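MMACHC-like protein (Caenorhabditis elegans, PDB 5UJC) probably reduces cyanocobalamin to cob(II)alamin with a flavin and NADPH, dealkylates alkylcobalamins with glutathione, and binds methylcobalamin. Local coordinates at residues K111-F116 and P193-P198; S10-V15 and M54-L59. All blocks are in the same frame, centred on the assembly; numbering follows the deposited sequence.

Contact 1 (K111-F116 and P193-P198); sequences KVEENF and PNVKIP
Phe116 and Pro193 hold the nearest pair of CA atoms, 6.6 Å apart. Segment 111-116 is an irregular loop that follows helix 93-109 and leads into strand 117-120. Segment 193-198 turns a corner at Pro193 and Asn194 and then runs as a short strand at Val195 and Lys196. Strands 117-120 and 185-196 are antiparallel neighbours in the four-stranded sheet of this MMACHC-family, nitroreductase-like fold. The contact lies at the surface, away from the residues that probably bind the substrate.

No direct backbone hydrogen bond joins the two segments. A water molecule links them instead. It donates to Glu113 OE1 and to Asn115 O, at 2.7 Å from the latter, and accepts from Asn194 N.

The side chain of Glu113 bends at chi2. Its carboxylate carbon CD thereby lies 3.8 Å from Val195 CG2, the methyl set beside the backbone N of Val195. The two side chains pass in opposite directions. OE1 faces the water, while OE2 is hydrogen-bonded to His7 of helix 5-18. The carboxylate is thus held at both oxygens.

Asn115 passes the CG-CD edge of Pro193 at a slant. Its OD1 is 3.8 Å from Pro193 CD, and its backbone O also approaches that carbon, at 3.6 Å. The CG of Asn115 is anti to the backbone N (chi1 -178°), which carries the amide to the corner. The two asparagine side chains cross at about a right angle, with their amide planes 67° apart. Asn115 ND2 donates to Asn194 OD1 at 2.7 Å. The acceptor lies close to the Asn115 amide plane, but ND2 sits above the Asn194 carbonyl plane, 52° out of it.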
ATOM      1  N   LYS A 111     -18.635  10.657 -11.516  1.00 14.08           N
ATOM      2  CA  LYS A 111     -19.093  11.510 -12.611  1.00 15.41           C
ATOM      3  C   LYS A 111     -18.323  11.273 -13.926  1.00 14.95           C
ATOM      4  O   LYS A 111     -18.744  11.718 -14.998  1.00 16.57           O
ATOM      5  CB  LYS A 111     -19.020  12.985 -12.198  1.00 16.97           C
ATOM      6  CG  LYS A 111     -19.862  13.300 -10.982  1.00 23.71           C
ATOM      7  CD  LYS A 111     -19.840  14.788 -10.666  1.00 33.88           C
ATOM      8  CE  LYS A 111     -20.168  15.064  -9.219  1.00 42.94           C
ATOM      9  NZ  LYS A 111     -19.964  16.499  -8.867  1.00 52.49           N
ATOM     10  N   VAL A 112     -17.187  10.591 -13.824  1.00 14.07           N
ATOM     11  CA  VAL A 112     -16.365  10.220 -14.990  1.00 14.82           C
ATOM     12  C   VAL A 112     -16.606   8.740 -15.397  1.00 13.44           C
ATOM     13  O   VAL A 112     -16.726   8.425 -16.584  1.00 15.74           O
ATOM     14  CB  VAL A 112     -14.858  10.482 -14.702  1.00 17.80           C
ATOM     15  CG1 VAL A 112     -13.968   9.945 -15.829  1.00 18.71           C
ATOM     16  CG2 VAL A 112     -14.625  11.980 -14.500  1.00 22.53           C
ATOM     17  N   GLU A 113     -16.669   7.853 -14.408  1.00 13.28           N
ATOM     18  CA  GLU A 113     -16.991   6.425 -14.640  1.00 13.51           C
ATOM     19  C   GLU A 113     -17.772   5.904 -13.447  1.00 13.59           C
ATOM     20  O   GLU A 113     -17.235   5.817 -12.346  1.00 13.94           O
ATOM     21  CB  GLU A 113     -15.718   5.583 -14.849  1.00 14.14           C
ATOM     22  CG  GLU A 113     -15.996   4.096 -15.141  1.00 16.75           C
ATOM     23  CD  GLU A 113     -16.815   3.857 -16.426  1.00 18.47           C
ATOM     24  OE1 GLU A 113     -17.488   2.814 -16.497  1.00 31.47           O
ATOM     25  OE2 GLU A 113     -16.773   4.697 -17.348  1.00 22.06           O
ATOM     26  N   GLU A 114     -19.077   5.683 -13.631  1.00 14.86           N
ATOM     27  CA  GLU A 114     -19.960   5.417 -12.490  1.00 16.87           C
ATOM     28  C   GLU A 114     -19.745   4.038 -11.858  1.00 15.65           C
ATOM     29  O   GLU A 114     -19.948   3.869 -10.669  1.00 19.81           O
ATOM     30  CB  GLU A 114     -21.431   5.623 -12.874  1.00 23.07           C
ATOM     31  CG  GLU A 114     -22.035   4.555 -13.750  1.00 31.13           C
ATOM     32  CD  GLU A 114     -23.490   4.884 -14.130  1.00 37.05           C
ATOM     33  OE1 GLU A 114     -24.036   5.864 -13.584  1.00 51.59           O
ATOM     34  OE2 GLU A 114     -24.079   4.176 -14.978  1.00 37.98           O
ATOM     35  N   ASN A 115     -19.272   3.084 -12.656  1.00 15.39           N
ATOM     36  CA  ASN A 115     -19.168   1.675 -12.224  1.00 16.33           C
ATOM     37  C   ASN A 115     -17.732   1.308 -11.853  1.00 13.99           C
ATOM     38  O   ASN A 115     -16.876   1.215 -12.715  1.00 15.72           O
ATOM     39  CB  ASN A 115     -19.663   0.762 -13.365  1.00 19.71           C
ATOM     40  CG  ASN A 115     -19.646  -0.718 -13.003  1.00 24.12           C
ATOM     41  OD1 ASN A 115     -19.351  -1.103 -11.866  1.00 29.50           O
ATOM     42  ND2 ASN A 115     -19.993  -1.558 -13.974  1.00 34.90           N
ATOM     43  N   PHE A 116     -17.460   1.167 -10.557  1.00 14.00           N
ATOM     44  CA  PHE A 116     -16.182   0.665 -10.117  1.00 13.94           C
ATOM     45  C   PHE A 116     -16.280  -0.040  -8.780  1.00 14.07           C
ATOM     46  O   PHE A 116     -17.203   0.190  -8.002  1.00 17.11           O
ATOM     47  CB  PHE A 116     -15.107   1.774 -10.055  1.00 14.35           C
ATOM     48  CG  PHE A 116     -15.484   2.952  -9.206  1.00 14.77           C
ATOM     49  CD1 PHE A 116     -16.176   4.043  -9.765  1.00 15.52           C
ATOM     50  CD2 PHE A 116     -15.121   3.014  -7.871  1.00 17.66           C
ATOM     51  CE1 PHE A 116     -16.498   5.144  -9.000  1.00 18.10           C
ATOM     52  CE2 PHE A 116     -15.453   4.119  -7.102  1.00 21.77           C
ATOM     53  CZ  PHE A 116     -16.153   5.178  -7.667  1.00 21.84           C
ATOM     54  N   PRO A 193     -15.154  -2.342 -14.335  1.00 14.47           N
ATOM     55  CA  PRO A 193     -15.556  -3.493 -15.140  1.00 16.91           C
ATOM     56  C   PRO A 193     -15.982  -3.158 -16.562  1.00 16.91           C
ATOM     57  O   PRO A 193     -15.940  -4.041 -17.426  1.00 22.88           O
ATOM     58  CB  PRO A 193     -16.746  -4.080 -14.347  1.00 18.86           C
ATOM     59  CG  PRO A 193     -16.532  -3.624 -12.955  1.00 19.73           C
ATOM     60  CD  PRO A 193     -15.914  -2.258 -13.075  1.00 15.15           C
ATOM     61  N   ASN A 194     -16.403  -1.909 -16.805  1.00 18.49           N
ATOM     62  CA  ASN A 194     -16.851  -1.503 -18.146  1.00 20.88           C
ATOM     63  C   ASN A 194     -15.777  -0.824 -18.985  1.00 21.39           C
ATOM     64  O   ASN A 194     -16.066  -0.374 -20.091  1.00 27.65           O
ATOM     65  CB  ASN A 194     -18.080  -0.572 -18.041  1.00 23.39           C
ATOM     66  CG  ASN A 194     -19.260  -1.238 -17.361  1.00 26.26           C
ATOM     67  OD1 ASN A 194     -19.947  -0.627 -16.541  1.00 41.72           O
ATOM     68  ND2 ASN A 194     -19.494  -2.497 -17.686  1.00 31.58           N
ATOM     69  N   VAL A 195     -14.534  -0.785 -18.488  1.00 17.11           N
ATOM     70  CA  VAL A 195     -13.464  -0.109 -19.187  1.00 15.18           C
ATOM     71  C   VAL A 195     -12.390  -1.124 -19.576  1.00 15.43           C
ATOM     72  O   VAL A 195     -11.785  -1.758 -18.717  1.00 14.85           O
ATOM     73  CB  VAL A 195     -12.833   1.016 -18.334  1.00 14.87           C
ATOM     74  CG1 VAL A 195     -11.725   1.688 -19.104  1.00 18.50           C
ATOM     75  CG2 VAL A 195     -13.897   2.024 -17.912  1.00 17.23           C
ATOM     76  N   LYS A 196     -12.181  -1.277 -20.879  1.00 16.99           N
ATOM     77  CA  LYS A 196     -11.243  -2.257 -21.413  1.00 16.73           C
ATOM     78  C   LYS A 196     -10.048  -1.537 -22.074  1.00 17.98           C
ATOM     79  O   LYS A 196     -10.220  -0.581 -22.853  1.00 21.32           O
ATOM     80  CB  LYS A 196     -11.942  -3.166 -22.433  1.00 20.32           C
ATOM     81  CG  LYS A 196     -13.242  -3.785 -21.941  1.00 23.99           C
ATOM     82  CD  LYS A 196     -13.045  -4.648 -20.715  1.00 26.11           C
ATOM     83  CE  LYS A 196     -14.367  -5.232 -20.220  1.00 34.86           C
ATOM     84  NZ  LYS A 196     -15.011  -6.101 -21.239  1.00 39.19           N
ATOM     85  N   ILE A 197      -8.846  -2.000 -21.734  1.00 15.58           N
ATOM     86  CA  ILE A 197      -7.602  -1.381 -22.159  1.00 16.44           C
ATOM     87  C   ILE A 197      -6.649  -2.450 -22.736  1.00 16.98           C
ATOM     88  O   ILE A 197      -5.495  -2.564 -22.328  1.00 17.51           O
ATOM     89  CB  ILE A 197      -6.936  -0.570 -20.985  1.00 16.49           C
ATOM     90  CG1 ILE A 197      -6.800  -1.435 -19.730  1.00 17.00           C
ATOM     91  CG2 ILE A 197      -7.755   0.695 -20.672  1.00 19.33           C
ATOM     92  CD1 ILE A 197      -5.806  -0.877 -18.704  1.00 20.00           C
ATOM     93  N   PRO A 198      -7.137  -3.232 -23.706  1.00 17.69           N
ATOM     94  CA  PRO A 198      -6.320  -4.355 -24.225  1.00 19.47           C
ATOM     95  C   PRO A 198      -4.963  -3.934 -24.831  1.00 19.63           C
ATOM     96  O   PRO A 198      -4.016  -4.717 -24.812  1.00 22.62           O
ATOM     97  CB  PRO A 198      -7.206  -4.947 -25.310  1.00 19.84           C
ATOM     98  CG  PRO A 198      -8.057  -3.794 -25.754  1.00 20.45           C
ATOM     99  CD  PRO A 198      -8.375  -3.067 -24.478  1.00 18.86           C
TER
HETATM  100  O   HOH W   1     -16.382   0.526 -15.312  1.00 16.82           O

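Contact 2 (S10-V15 and M54-L59)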
ATOM      1  N   SER A  10      -8.645   9.677 -18.475  1.00 15.41           N
ATOM      2  CA  SER A  10      -9.517  10.634 -17.743  1.00 15.68           C
ATOM      3  C   SER A  10      -9.881  10.094 -16.364  1.00 12.44           C
ATOM      4  O   SER A  10      -9.925  10.839 -15.388  1.00 13.55           O
ATOM      5  CB  SER A  10     -10.798  10.940 -18.546  1.00 16.75           C
ATOM      6  OG  SER A  10     -10.507  11.648 -19.750  1.00 20.93           O
ATOM      7  N   ILE A  11     -10.105   8.789 -16.283  1.00 13.73           N
ATOM      8  CA  ILE A  11     -10.355   8.141 -15.006  1.00 11.94           C
ATOM      9  C   ILE A  11      -9.142   8.289 -14.083  1.00 11.99           C
ATOM     10  O   ILE A  11      -9.267   8.722 -12.921  1.00 11.90           O
ATOM     11  CB  ILE A  11     -10.701   6.655 -15.193  1.00 13.16           C
ATOM     12  CG1 ILE A  11     -12.094   6.528 -15.793  1.00 13.39           C
ATOM     13  CG2 ILE A  11     -10.615   5.901 -13.874  1.00 12.79           C
ATOM     14  CD1 ILE A  11     -12.389   5.132 -16.342  1.00 13.84           C
ATOM     15  N   LYS A  12      -7.966   7.940 -14.592  1.00 12.89           N
ATOM     16  CA  LYS A  12      -6.765   8.040 -13.784  1.00 12.21           C
ATOM     17  C   LYS A  12      -6.521   9.498 -13.368  1.00 11.07           C
ATOM     18  O   LYS A  12      -6.083   9.765 -12.240  1.00 11.75           O
ATOM     19  CB  LYS A  12      -5.557   7.473 -14.517  1.00 13.65           C
ATOM     20  CG  LYS A  12      -4.313   7.389 -13.636  1.00 13.34           C
ATOM     21  CD  LYS A  12      -3.181   6.685 -14.345  1.00 14.66           C
ATOM     22  CE  LYS A  12      -2.047   6.297 -13.415  1.00 16.10           C
ATOM     23  NZ  LYS A  12      -1.362   7.452 -12.803  1.00 18.88           N
ATOM     24  N   ARG A  13      -6.850  10.447 -14.256  1.00 12.28           N
ATOM     25  CA  ARG A  13      -6.617  11.859 -13.963  1.00 13.22           C
ATOM     26  C   ARG A  13      -7.448  12.325 -12.763  1.00 12.19           C
ATOM     27  O   ARG A  13      -6.949  13.033 -11.914  1.00 12.56           O
ATOM     28  CB  ARG A  13      -6.922  12.731 -15.178  1.00 14.82           C
ATOM     29  CG  ARG A  13      -6.325  14.138 -15.093  1.00 17.31           C
ATOM     30  CD  ARG A  13      -4.783  14.119 -15.118  1.00 19.39           C
ATOM     31  NE  ARG A  13      -4.272  13.454 -16.315  1.00 20.69           N
ATOM     32  CZ  ARG A  13      -4.100  14.037 -17.506  1.00 21.25           C
ATOM     33  NH1 ARG A  13      -4.316  15.358 -17.676  1.00 22.30           N
ATOM     34  NH2 ARG A  13      -3.668  13.312 -18.522  1.00 28.27           N
ATOM     35  N   VAL A  14      -8.705  11.900 -12.677  1.00 13.36           N
ATOM     36  CA  VAL A  14      -9.541  12.299 -11.519  1.00 13.69           C
ATOM     37  C   VAL A  14      -8.970  11.721 -10.220  1.00 12.51           C
ATOM     38  O   VAL A  14      -8.905  12.388  -9.205  1.00 14.20           O
ATOM     39  CB  VAL A  14     -10.991  11.830 -11.655  1.00 19.66           C
ATOM     40  CG1 VAL A  14     -11.778  12.169 -10.387  1.00 25.08           C
ATOM     41  CG2 VAL A  14     -11.610  12.473 -12.830  1.00 23.91           C
ATOM     42  N   VAL A  15      -8.563  10.456 -10.268  1.00 12.47           N
ATOM     43  CA  VAL A  15      -7.966   9.818  -9.103  1.00 13.26           C
ATOM     44  C   VAL A  15      -6.728  10.598  -8.659  1.00 12.41           C
ATOM     45  O   VAL A  15      -6.549  10.883  -7.451  1.00 14.07           O
ATOM     46  CB  VAL A  15      -7.642   8.334  -9.387  1.00 14.01           C
ATOM     47  CG1 VAL A  15      -6.904   7.698  -8.212  1.00 16.97           C
ATOM     48  CG2 VAL A  15      -8.934   7.567  -9.687  1.00 15.19           C
ATOM     49  N   MET A  54      -9.617  -2.624 -16.974  1.00 13.25           N
ATOM     50  CA  MET A  54      -8.759  -1.629 -16.340  1.00 12.17           C
ATOM     51  C   MET A  54      -8.821  -1.692 -14.815  1.00 11.93           C
ATOM     52  O   MET A  54      -9.909  -1.773 -14.230  1.00 12.49           O
ATOM     53  CB  MET A  54      -9.192  -0.236 -16.787  1.00 13.57           C
ATOM     54  CG  MET A  54      -8.416   0.900 -16.148  1.00 16.91           C
ATOM     55  SD  MET A  54      -9.178   2.502 -16.483  1.00 17.68           S
ATOM     56  CE  MET A  54      -8.263   3.571 -15.373  1.00 16.89           C
ATOM     57  N   ALA A  55      -7.645  -1.630 -14.191  1.00 11.01           N
ATOM     58  CA  ALA A  55      -7.525  -1.436 -12.751  1.00 11.36           C
ATOM     59  C   ALA A  55      -6.506  -0.340 -12.459  1.00  9.57           C
ATOM     60  O   ALA A  55      -5.566  -0.116 -13.243  1.00 11.63           O
ATOM     61  CB  ALA A  55      -7.109  -2.730 -12.076  1.00 12.63           C
ATOM     62  N   LEU A  56      -6.676   0.300 -11.293  1.00 10.05           N
ATOM     63  CA  LEU A  56      -5.713   1.273 -10.756  1.00  9.18           C
ATOM     64  C   LEU A  56      -5.290   0.854  -9.373  1.00  9.51           C
ATOM     65  O   LEU A  56      -6.119   0.688  -8.487  1.00 10.15           O
ATOM     66  CB  LEU A  56      -6.302   2.687 -10.687  1.00 12.25           C
ATOM     67  CG  LEU A  56      -6.522   3.398 -12.009  1.00 13.62           C
ATOM     68  CD1 LEU A  56      -7.278   4.703 -11.742  1.00 15.02           C
ATOM     69  CD2 LEU A  56      -5.194   3.698 -12.684  1.00 15.93           C
ATOM     70  N   LEU A  57      -3.988   0.721  -9.198  1.00  8.48           N
ATOM     71  CA  LEU A  57      -3.388   0.500  -7.898  1.00  8.25           C
ATOM     72  C   LEU A  57      -3.038   1.849  -7.278  1.00  8.34           C
ATOM     73  O   LEU A  57      -2.290   2.607  -7.861  1.00  9.69           O
ATOM     74  CB  LEU A  57      -2.121  -0.344  -8.072  1.00  9.43           C
ATOM     75  CG  LEU A  57      -1.261  -0.565  -6.833  1.00  9.48           C
ATOM     76  CD1 LEU A  57      -2.016  -1.355  -5.775  1.00  9.91           C
ATOM     77  CD2 LEU A  57       0.047  -1.240  -7.201  1.00 11.10           C
ATOM     78  N   ILE A  58      -3.498   2.061  -6.046  1.00  8.55           N
ATOM     79  CA  ILE A  58      -3.221   3.280  -5.288  1.00  8.81           C
ATOM     80  C   ILE A  58      -2.292   2.907  -4.136  1.00  9.07           C
ATOM     81  O   ILE A  58      -2.579   1.970  -3.362  1.00 10.00           O
ATOM     82  CB  ILE A  58      -4.512   3.908  -4.714  1.00  9.94           C
ATOM     83  CG1 ILE A  58      -5.490   4.283  -5.873  1.00 12.38           C
ATOM     84  CG2 ILE A  58      -4.160   5.105  -3.873  1.00 10.43           C
ATOM     85  CD1 ILE A  58      -6.892   4.672  -5.432  1.00 15.87           C
ATOM     86  N   LEU A  59      -1.155   3.585  -4.060  1.00  8.21           N
ATOM     87  CA  LEU A  59      -0.240   3.396  -2.942  1.00  8.63           C
ATOM     88  C   LEU A  59       0.009   4.700  -2.234  1.00  7.73           C
ATOM     89  O   LEU A  59      -0.249   5.793  -2.796  1.00  8.92           O
ATOM     90  CB  LEU A  59       1.034   2.726  -3.381  1.00 13.40           C
ATOM     91  CG  LEU A  59       1.927   3.358  -4.386  1.00 12.96           C
ATOM     92  CD1 LEU A  59       2.808   4.401  -3.718  1.00 15.83           C
ATOM     93  CD2 LEU A  59       2.818   2.304  -5.071  1.00 11.91           C
TER
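Leu56 of strand 53-60 meets helix 5-18 at Lys12 and Val15. The helix packs on one face of the antiparallel sheet, an alpha-on-beta layer of the nitroreductase-like fold. The axes of the two segments are 10.2 Å apart and nearly parallel, at 21°.

The CB of Leu56 points toward the helix. CG follows anti to the carbonyl carbon (chi1 -71°), and the branch splits there. CD1 lies 3.9 Å from Val15 CG2 and 4.1 Å from Ile11 CG2, and it also lies against Lys12 CA. CD2 takes the other branch and lies 3.9 Å from Lys12 CG, with Lys12 CD and CE also close. Lys12 offers its aliphatic chain here, while its NZ forms a salt bridge with Asp16 and a hydrogen bond with Ser27. With an alanine here both methyls are gone, which would probably open a gap facing Ile11 and Val15 and leave the methylenes of Lys12 without their partner.

At the lower-numbered end of the strand, the extended Met54 chain brings its CE to 3.6 Å from Ile11 CG2. Farther along, Val15 CG1 and Ile58 CD1 meet tip to tip at 4.1 Å. Ile58 is about 11 Å from the bound methylcobalamin, measured from its side chain. No hydrogen bond crosses between the segments, which implies that close packing of methyl and methylene groups joins them.

Overall arrangement
Contact 2 is buried, whereas contact 1 lies at the surface; their centres are about 10 Å apart. Both reach the same sheet, through the neighbouring strands 53-60 and 185-196. A probable hydrogen bond from Met54 N to Val195 O joins them directly. Ile11 of contact 2 bridges to contact 1: its CD1 packs on Glu113 CB and Val195 CG2. Val112 and Val14 also touch. The chemistry changes with depth. Contact 2 joins helix to sheet with aliphatic groups, while contact 1 joins a loop to a strand corner mainly through amides, a carboxylate and a water. Helix 5-18 serves both, contributing His7 to the polar edge.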